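Local coordinates for CymD (Pseudomonas putida, PDB 6Z34), which forms an outer-membrane channel of the FadL family for the uptake of monoaromatic hydrocarbons, probably by lateral diffusion, at residues A22-N33 with K233-N241; M278-I286 with F298-V308. One frame throughout, in Å; residues are numbered along the deposited sequence.

Contact 1 of 2, residues A22-N33 with K233-N241; sequences AFNIGAQGMMLN and KTRVGIVYN
Arg235 starts out extended, its CG anti to the backbone N (chi1 -177°), and then bends at chi3 (-40°). The bend carries its guanidinium to the carbonyl of Ala22. Arg235 NH1 donates to Ala22 O at 2.8 Å, N-H...O 154°, and the oxygen sits at the guanidinium edge, close to its plane. NH1 also donates to a water, which accepts from Asn24 N as well, so NH1 holds the loop once directly and once through water. Asn24 OD1 takes the N-H of Gly26 in an Asx turn. Ala22 CB lies over the strand backbone, 3.6 Å from Gly237 N. Further along, Val239 packs against Leu32 and Asn33: both its methyls approach Leu32 O, CG2 closest at 3.2 Å, while Val239 CB is 3.9 Å from Asn33 CB. Asn33 and Val239 run alongside each other in opposite directions. The buried amide of Asn33 is satisfied by the hatch and the wall: ND2 gives to Ala21 O and Leu226 O, and OD1 accepts from Ala35 N. The 22-33 loop, with its 3-10 turn at 27-31, belongs to the N-terminal hatch that plugs FadL-family barrels. It lies against the inner wall at strand 234-259, flanked by strands 198-229 and 281-289.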
loop_
_atom_site.group_PDB
_atom_site.type_symbol
_atom_site.label_atom_id
_atom_site.label_comp_id
_atom_site.label_asym_id
_atom_site.label_seq_id
_atom_site.Cartn_x
_atom_site.Cartn_y
_atom_site.Cartn_z
ATOM N N ALA A 22 13.566 -1.751 13.106
ATOM C CA ALA A 22 14.616 -2.406 13.860
ATOM C C ALA A 22 14.168 -3.737 14.448
ATOM O O ALA A 22 15.006 -4.485 14.962
ATOM C CB ALA A 22 15.112 -1.492 14.997
ATOM N N PHE A 23 12.886 -4.060 14.366
ATOM C CA PHE A 23 12.337 -5.238 15.002
ATOM C C PHE A 23 12.158 -6.362 13.986
ATOM O O PHE A 23 11.665 -6.130 12.877
ATOM C CB PHE A 23 11.004 -4.909 15.649
ATOM C CG PHE A 23 10.503 -5.989 16.532
ATOM C CD1 PHE A 23 9.596 -6.941 16.056
ATOM C CD2 PHE A 23 10.943 -6.075 17.839
ATOM C CE1 PHE A 23 9.158 -7.944 16.890
ATOM C CE2 PHE A 23 10.486 -7.067 18.671
ATOM C CZ PHE A 23 9.593 -7.992 18.207
ATOM N N ASN A 24 12.547 -7.576 14.379
ATOM C CA ASN A 24 12.446 -8.741 13.512
ATOM C C ASN A 24 10.989 -9.084 13.246
ATOM O O ASN A 24 10.370 -9.795 14.042
ATOM C CB ASN A 24 13.142 -9.941 14.131
ATOM C CG ASN A 24 13.035 -11.176 13.244
ATOM O OD1 ASN A 24 12.576 -11.098 12.103
ATOM N ND2 ASN A 24 13.466 -12.319 13.762
ATOM N N ILE A 25 10.438 -8.597 12.133
ATOM C CA ILE A 25 9.028 -8.806 11.826
ATOM C C ILE A 25 8.895 -10.040 10.941
ATOM O O ILE A 25 7.806 -10.342 10.432
ATOM C CB ILE A 25 8.392 -7.570 11.160
ATOM C CG1 ILE A 25 9.083 -7.205 9.844
ATOM C CG2 ILE A 25 8.349 -6.374 12.111
ATOM C CD1 ILE A 25 8.152 -6.356 8.901
ATOM N N GLY A 26 10.005 -10.760 10.754
ATOM C CA GLY A 26 10.006 -11.949 9.924
ATOM C C GLY A 26 10.263 -11.634 8.457
ATOM O O GLY A 26 10.869 -10.617 8.103
ATOM N N ALA A 27 9.776 -12.526 7.589
ATOM C CA ALA A 27 10.017 -12.382 6.158
ATOM C C ALA A 27 9.465 -11.085 5.591
ATOM O O ALA A 27 9.976 -10.598 4.577
ATOM C CB ALA A 27 9.378 -13.542 5.398
ATOM N N GLN A 28 8.421 -10.525 6.203
ATOM C CA GLN A 28 7.886 -9.249 5.740
ATOM C C GLN A 28 8.911 -8.123 5.789
ATOM O O GLN A 28 8.670 -7.072 5.181
ATOM C CB GLN A 28 6.651 -8.889 6.558
ATOM C CG GLN A 28 5.487 -9.829 6.288
ATOM C CD GLN A 28 5.534 -11.072 7.144
ATOM O OE1 GLN A 28 6.577 -11.403 7.731
ATOM N NE2 GLN A 28 4.413 -11.775 7.225
ATOM N N GLY A 29 10.062 -8.326 6.454
ATOM C CA GLY A 29 11.110 -7.320 6.420
ATOM C C GLY A 29 11.521 -6.954 5.007
ATOM O O GLY A 29 11.953 -5.829 4.753
ATOM N N MET A 30 11.400 -7.896 4.073
ATOM C CA MET A 30 11.524 -7.645 2.640
ATOM C C MET A 30 10.825 -6.354 2.209
ATOM O O MET A 30 11.286 -5.646 1.299
ATOM C CB MET A 30 10.918 -8.825 1.855
ATOM C CG MET A 30 11.914 -9.850 1.416
ATOM S SD MET A 30 11.276 -11.244 0.465
ATOM C CE MET A 30 9.905 -11.795 1.449
ATOM N N MET A 31 9.686 -6.059 2.832
ATOM C CA MET A 31 8.867 -4.924 2.432
ATOM C C MET A 31 8.922 -3.791 3.435
ATOM O O MET A 31 8.158 -2.838 3.303
ATOM C CB MET A 31 7.414 -5.350 2.231
ATOM C CG MET A 31 7.191 -6.274 1.038
ATOM S SD MET A 31 7.550 -5.504 -0.561
ATOM C CE MET A 31 6.718 -3.951 -0.382
ATOM N N LEU A 32 9.779 -3.880 4.453
ATOM C CA LEU A 32 9.912 -2.768 5.389
ATOM C C LEU A 32 11.381 -2.394 5.462
ATOM O O LEU A 32 11.870 -1.591 4.652
ATOM C CB LEU A 32 9.355 -3.113 6.769
ATOM C CG LEU A 32 8.883 -1.850 7.509
ATOM C CD1 LEU A 32 7.663 -2.161 8.360
ATOM C CD2 LEU A 32 9.973 -1.190 8.348
ATOM N N ASN A 33 12.104 -2.991 6.402
ATOM C CA ASN A 33 13.554 -2.826 6.441
ATOM C C ASN A 33 14.165 -4.197 6.208
ATOM O O ASN A 33 14.201 -5.042 7.124
ATOM C CB ASN A 33 14.035 -2.206 7.753
ATOM C CG ASN A 33 15.561 -1.986 7.779
ATOM O OD1 ASN A 33 16.262 -2.173 6.762
ATOM N ND2 ASN A 33 16.079 -1.583 8.941
ATOM N N LYS A 233 20.838 -4.314 24.391
ATOM C CA LYS A 233 19.387 -4.432 24.410
ATOM C C LYS A 233 18.688 -3.529 23.395
ATOM O O LYS A 233 17.484 -3.691 23.167
ATOM C CB LYS A 233 18.854 -4.134 25.818
ATOM C CG LYS A 233 19.624 -4.858 26.906
ATOM C CD LYS A 233 18.719 -5.393 27.998
ATOM C CE LYS A 233 18.212 -4.293 28.904
ATOM N NZ LYS A 233 17.480 -4.863 30.079
ATOM N N THR A 234 19.403 -2.595 22.775
ATOM C CA THR A 234 18.786 -1.564 21.960
ATOM C C THR A 234 19.372 -1.613 20.560
ATOM O O THR A 234 20.579 -1.426 20.381
ATOM C CB THR A 234 18.984 -0.178 22.572
ATOM O OG1 THR A 234 18.118 -0.040 23.706
ATOM C CG2 THR A 234 18.638 0.898 21.550
ATOM N N ARG A 235 18.514 -1.882 19.581
ATOM C CA ARG A 235 18.878 -1.886 18.176
ATOM C C ARG A 235 18.192 -0.706 17.512
ATOM O O ARG A 235 17.056 -0.360 17.860
ATOM C CB ARG A 235 18.459 -3.211 17.510
ATOM C CG ARG A 235 18.842 -3.371 16.037
ATOM C CD ARG A 235 18.379 -4.725 15.494
ATOM N NE ARG A 235 18.567 -5.805 16.458
ATOM C CZ ARG A 235 17.576 -6.455 17.067
ATOM N NH1 ARG A 235 16.311 -6.135 16.816
ATOM N NH2 ARG A 235 17.854 -7.422 17.934
ATOM N N VAL A 236 18.890 -0.061 16.587
ATOM C CA VAL A 236 18.302 1.041 15.842
ATOM C C VAL A 236 18.303 0.662 14.362
ATOM O O VAL A 236 19.184 -0.067 13.889
ATOM C CB VAL A 236 19.050 2.369 16.127
ATOM C CG1 VAL A 236 20.491 2.289 15.710
ATOM C CG2 VAL A 236 18.375 3.522 15.431
ATOM N N GLY A 237 17.275 1.110 13.646
ATOM C CA GLY A 237 17.100 0.749 12.248
ATOM C C GLY A 237 16.618 1.929 11.427
ATOM O O GLY A 237 15.863 2.786 11.902
ATOM N N ILE A 238 17.074 1.974 10.180
ATOM C CA ILE A 238 16.714 3.055 9.266
ATOM C C ILE A 238 16.554 2.462 7.876
ATOM O O ILE A 238 17.402 1.681 7.425
ATOM C CB ILE A 238 17.772 4.191 9.267
ATOM C CG1 ILE A 238 17.436 5.274 8.253
ATOM C CG2 ILE A 238 19.130 3.708 8.887
ATOM C CD1 ILE A 238 16.335 6.168 8.674
ATOM N N VAL A 239 15.461 2.818 7.195
ATOM C CA VAL A 239 15.251 2.346 5.831
ATOM C C VAL A 239 14.665 3.468 4.993
ATOM O O VAL A 239 13.731 4.159 5.414
ATOM C CB VAL A 239 14.363 1.078 5.767
ATOM C CG1 VAL A 239 13.000 1.315 6.397
ATOM C CG2 VAL A 239 14.209 0.620 4.318
ATOM N N TYR A 240 15.223 3.643 3.801
ATOM C CA TYR A 240 14.686 4.549 2.801
ATOM C C TYR A 240 13.986 3.755 1.704
ATOM O O TYR A 240 14.590 2.887 1.064
ATOM C CB TYR A 240 15.783 5.422 2.208
ATOM C CG TYR A 240 15.249 6.496 1.285
ATOM C CD1 TYR A 240 14.636 7.639 1.794
ATOM C CD2 TYR A 240 15.372 6.376 -0.096
ATOM C CE1 TYR A 240 14.155 8.641 0.944
ATOM C CE2 TYR A 240 14.900 7.369 -0.948
ATOM C CZ TYR A 240 14.293 8.492 -0.426
ATOM O OH TYR A 240 13.841 9.451 -1.298
ATOM N N ASN A 241 12.719 4.070 1.481
ATOM C CA ASN A 241 11.906 3.416 0.470
ATOM C C ASN A 241 11.868 4.311 -0.766
ATOM O O ASN A 241 11.549 5.498 -0.667
ATOM C CB ASN A 241 10.509 3.160 1.032
ATOM C CG ASN A 241 9.780 2.074 0.297
ATOM O OD1 ASN A 241 9.617 0.977 0.819
ATOM N ND2 ASN A 241 9.313 2.372 -0.913
HETATM O O HOH W 1 14.304 -8.064 16.700
#

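Contact 2 of 2, residues M278-I286 with F298-V308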
loop_
_atom_site.group_PDB
_atom_site.type_symbol
_atom_site.label_atom_id
_atom_site.label_comp_id
_atom_site.label_asym_id
_atom_site.label_seq_id
_atom_site.Cartn_x
_atom_site.Cartn_y
_atom_site.Cartn_z
ATOM N N MET A 278 4.494 6.538 -6.879
ATOM C CA MET A 278 4.302 6.408 -5.448
ATOM C C MET A 278 5.475 7.064 -4.732
ATOM O O MET A 278 6.602 7.052 -5.247
ATOM C CB MET A 278 4.157 4.945 -5.047
ATOM C CG MET A 278 3.451 4.147 -6.098
ATOM S SD MET A 278 2.798 2.652 -5.383
ATOM C CE MET A 278 1.239 3.195 -4.699
ATOM N N PRO A 279 5.241 7.713 -3.603
ATOM C CA PRO A 279 6.294 8.515 -2.999
ATOM C C PRO A 279 7.284 7.660 -2.231
ATOM O O PRO A 279 6.947 6.612 -1.678
ATOM C CB PRO A 279 5.523 9.452 -2.064
ATOM C CG PRO A 279 4.317 8.653 -1.678
ATOM C CD PRO A 279 3.986 7.762 -2.833
ATOM N N ALA A 280 8.527 8.132 -2.234
ATOM C CA ALA A 280 9.570 7.726 -1.309
ATOM C C ALA A 280 9.083 7.802 0.127
ATOM O O ALA A 280 8.122 8.514 0.415
ATOM C CB ALA A 280 10.801 8.617 -1.484
ATOM N N SER A 281 9.724 7.060 1.033
ATOM C CA SER A 281 9.476 7.244 2.456
ATOM C C SER A 281 10.727 6.880 3.233
ATOM O O SER A 281 11.580 6.119 2.774
ATOM C CB SER A 281 8.276 6.436 2.964
ATOM O OG SER A 281 8.407 5.066 2.639
ATOM N N LEU A 282 10.831 7.460 4.414
ATOM C CA LEU A 282 11.955 7.241 5.304
ATOM C C LEU A 282 11.391 6.754 6.622
ATOM O O LEU A 282 10.509 7.405 7.191
ATOM C CB LEU A 282 12.766 8.523 5.497
ATOM C CG LEU A 282 14.006 8.371 6.385
ATOM C CD1 LEU A 282 15.105 7.546 5.689
ATOM C CD2 LEU A 282 14.527 9.737 6.799
ATOM N N VAL A 283 11.878 5.604 7.088
ATOM C CA VAL A 283 11.476 5.040 8.371
ATOM C C VAL A 283 12.709 4.921 9.249
ATOM O O VAL A 283 13.696 4.280 8.864
ATOM C CB VAL A 283 10.808 3.670 8.207
ATOM C CG1 VAL A 283 10.344 3.155 9.561
ATOM C CG2 VAL A 283 9.657 3.761 7.219
ATOM N N ALA A 284 12.654 5.530 10.425
ATOM C CA ALA A 284 13.674 5.378 11.448
ATOM C C ALA A 284 13.015 4.824 12.699
ATOM O O ALA A 284 11.893 5.218 13.049
ATOM C CB ALA A 284 14.359 6.706 11.766
ATOM N N GLY A 285 13.703 3.902 13.367
ATOM C CA GLY A 285 13.066 3.310 14.525
ATOM C C GLY A 285 14.049 2.594 15.424
ATOM O O GLY A 285 15.250 2.498 15.144
ATOM N N ILE A 286 13.508 2.073 16.515
ATOM C CA ILE A 286 14.322 1.491 17.561
ATOM C C ILE A 286 13.550 0.334 18.172
ATOM O O ILE A 286 12.315 0.361 18.250
ATOM C CB ILE A 286 14.689 2.563 18.608
ATOM C CG1 ILE A 286 15.374 1.955 19.816
ATOM C CG2 ILE A 286 13.465 3.261 19.061
ATOM C CD1 ILE A 286 15.825 3.018 20.789
ATOM N N PHE A 298 9.475 1.233 18.573
ATOM C CA PHE A 298 8.873 2.524 18.235
ATOM C C PHE A 298 9.497 2.983 16.935
ATOM O O PHE A 298 10.724 2.911 16.791
ATOM C CB PHE A 298 9.100 3.584 19.316
ATOM C CG PHE A 298 8.733 4.992 18.883
ATOM C CD1 PHE A 298 7.440 5.468 19.037
ATOM C CD2 PHE A 298 9.686 5.839 18.328
ATOM C CE1 PHE A 298 7.100 6.759 18.639
ATOM C CE2 PHE A 298 9.351 7.126 17.923
ATOM C CZ PHE A 298 8.055 7.585 18.079
ATOM N N ASP A 299 8.661 3.437 15.990
ATOM C CA ASP A 299 9.139 3.866 14.680
ATOM C C ASP A 299 8.536 5.208 14.309
ATOM O O ASP A 299 7.392 5.525 14.661
ATOM C CB ASP A 299 8.805 2.858 13.569
ATOM C CG ASP A 299 9.604 1.560 13.681
ATOM O OD1 ASP A 299 10.275 1.331 14.712
ATOM O OD2 ASP A 299 9.600 0.781 12.708
ATOM N N TYR A 300 9.324 5.991 13.580
ATOM C CA TYR A 300 8.876 7.249 13.022
ATOM C C TYR A 300 9.040 7.176 11.519
ATOM O O TYR A 300 10.089 6.747 11.029
ATOM C CB TYR A 300 9.666 8.436 13.549
ATOM C CG TYR A 300 9.444 9.649 12.679
ATOM C CD1 TYR A 300 8.257 10.362 12.754
ATOM C CD2 TYR A 300 10.404 10.065 11.762
ATOM C CE1 TYR A 300 8.040 11.469 11.964
ATOM C CE2 TYR A 300 10.197 11.165 10.966
ATOM C CZ TYR A 300 9.011 11.862 11.070
ATOM O OH TYR A 300 8.786 12.968 10.284
ATOM N N LYS A 301 8.026 7.620 10.787
ATOM C CA LYS A 301 8.096 7.520 9.341
ATOM C C LYS A 301 7.542 8.773 8.679
ATOM O O LYS A 301 6.471 9.268 9.043
ATOM C CB LYS A 301 7.349 6.285 8.841
ATOM C CG LYS A 301 6.746 6.526 7.504
ATOM C CD LYS A 301 6.256 5.284 6.867
ATOM C CE LYS A 301 4.796 5.169 7.069
ATOM N NZ LYS A 301 4.318 4.229 6.041
ATOM N N ARG A 302 8.286 9.265 7.698
ATOM C CA ARG A 302 7.918 10.409 6.881
ATOM C C ARG A 302 7.685 9.933 5.450
ATOM O O ARG A 302 8.602 9.386 4.822
ATOM C CB ARG A 302 9.027 11.454 6.922
ATOM C CG ARG A 302 8.743 12.670 6.102
ATOM C CD ARG A 302 7.833 13.595 6.857
ATOM N NE ARG A 302 7.817 14.901 6.221
ATOM C CZ ARG A 302 8.418 15.980 6.705
ATOM N NH1 ARG A 302 9.082 15.914 7.852
ATOM N NH2 ARG A 302 8.345 17.122 6.041
ATOM N N VAL A 303 6.467 10.131 4.936
ATOM C CA VAL A 303 6.138 9.798 3.552
ATOM C C VAL A 303 6.160 11.085 2.736
ATOM O O VAL A 303 5.535 12.077 3.119
ATOM C CB VAL A 303 4.770 9.098 3.446
ATOM C CG1 VAL A 303 4.367 8.972 2.004
ATOM C CG2 VAL A 303 4.802 7.714 4.088
ATOM N N TYR A 304 6.876 11.073 1.613
ATOM C CA TYR A 304 7.193 12.306 0.895
ATOM C C TYR A 304 6.253 12.491 -0.299
ATOM O O TYR A 304 6.649 12.452 -1.462
ATOM C CB TYR A 304 8.653 12.300 0.457
ATOM C CG TYR A 304 9.646 12.327 1.599
ATOM C CD1 TYR A 304 9.942 13.509 2.262
ATOM C CD2 TYR A 304 10.288 11.159 2.015
ATOM C CE1 TYR A 304 10.851 13.535 3.307
ATOM C CE2 TYR A 304 11.196 11.175 3.060
ATOM C CZ TYR A 304 11.472 12.367 3.699
ATOM O OH TYR A 304 12.364 12.390 4.736
ATOM N N TRP A 305 4.979 12.736 0.018
ATOM C CA TRP A 305 4.015 13.106 -1.017
ATOM C C TRP A 305 4.400 14.407 -1.719
ATOM O O TRP A 305 4.170 14.550 -2.923
ATOM C CB TRP A 305 2.621 13.255 -0.414
ATOM C CG TRP A 305 2.089 12.032 0.241
ATOM C CD1 TRP A 305 2.059 11.769 1.578
ATOM C CD2 TRP A 305 1.480 10.911 -0.404
ATOM N NE1 TRP A 305 1.471 10.545 1.808
ATOM C CE2 TRP A 305 1.115 9.996 0.606
ATOM C CE3 TRP A 305 1.214 10.586 -1.737
ATOM C CZ2 TRP A 305 0.494 8.782 0.326
ATOM C CZ3 TRP A 305 0.595 9.372 -2.015
ATOM C CH2 TRP A 305 0.239 8.492 -0.988
ATOM N N SER A 306 4.989 15.364 -0.994
ATOM C CA SER A 306 5.220 16.679 -1.587
ATOM C C SER A 306 6.180 16.603 -2.767
ATOM O O SER A 306 6.108 17.439 -3.678
ATOM C CB SER A 306 5.752 17.658 -0.539
ATOM O OG SER A 306 7.097 17.358 -0.181
ATOM N N ASP A 307 7.074 15.608 -2.781
ATOM C CA ASP A 307 8.050 15.462 -3.853
ATOM C C ASP A 307 7.563 14.581 -4.995
ATOM O O ASP A 307 8.317 14.347 -5.943
ATOM C CB ASP A 307 9.371 14.938 -3.304
ATOM C CG ASP A 307 10.047 15.943 -2.390
ATOM O OD1 ASP A 307 11.209 16.310 -2.667
ATOM O OD2 ASP A 307 9.410 16.381 -1.406
ATOM N N VAL A 308 6.328 14.092 -4.930
ATOM C CA VAL A 308 5.630 13.623 -6.121
ATOM C C VAL A 308 5.053 14.855 -6.809
ATOM O O VAL A 308 4.121 15.478 -6.296
ATOM C CB VAL A 308 4.521 12.621 -5.779
ATOM C CG1 VAL A 308 3.653 12.322 -7.021
ATOM C CG2 VAL A 308 5.099 11.379 -5.223
HETATM O O HOH W 2 11.506 -1.121 15.194
#
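Tyr304 lies alongside 280-282 at the end of an antiparallel beta hairpin, strands 281-289 and 294-303 of the FadL-type barrel wall. With chi1 at -65° its CG is anti to the carbonyl carbon, and the ring runs along the partner strand. CB and CD2 each lie 3.8 Å from Ala280 O, and CD2 also nears Ser281 CA. CE2 touches Leu282 CB at 3.9 Å, and OH reaches Leu282 CB and CD2. Ala280 O and Leu282 CB sit at the ring edge, near its plane. The leucine and tyrosine run in the same direction. Arg302 CG lies over the rim of one ring face, its NE salt-bridged to Asp335.

Paired backbone bonds join Leu282 with Arg302, Ala284 with Tyr300 and Ile286 with Phe298. Tyr304 N adds one more, to Ala280 O. Leu282, Ala284, Ile286, Phe298, Tyr300 and Arg302 share one face; at Ile286 and Phe298 it lies on the surface and probably meets lipid. Val283, Asp299 and Lys301 share the other, turned to the hatch. Val283 CG2 packs on Lys301 CD at 3.7 Å. The acid group of Asp299 leans over Gly285, with OD1 3.4 Å from Gly285 CA; OD2 accepts from Gly20 N and Ala21 N. At the Tyr304 end Pro279 CB meets Val308 CG2, and Pro279 CG lies 3.7 Å from the centroid of the Trp305 six-membered ring, a CH-pi contact 14° off its normal.

Contact 1 is buried and joins the hatch to the barrel wall. Contact 2 lies at the surface and joins two strands within that wall. Strands 234-259 and 281-289 are neighbours, so the contacts touch: Val239 N and Val283 O, 2.8 Å apart, probably form a hydrogen bond. Their chemistry differs. Between 22-33 and 233-241 a side chain bonds to a loop carbonyl and small groups fit against backbone, whereas 278-286 and 298-308 are zipped by a regular backbone ladder with aromatic packing at one end. Ala21 of the hatch bonds to a side chain of each contact.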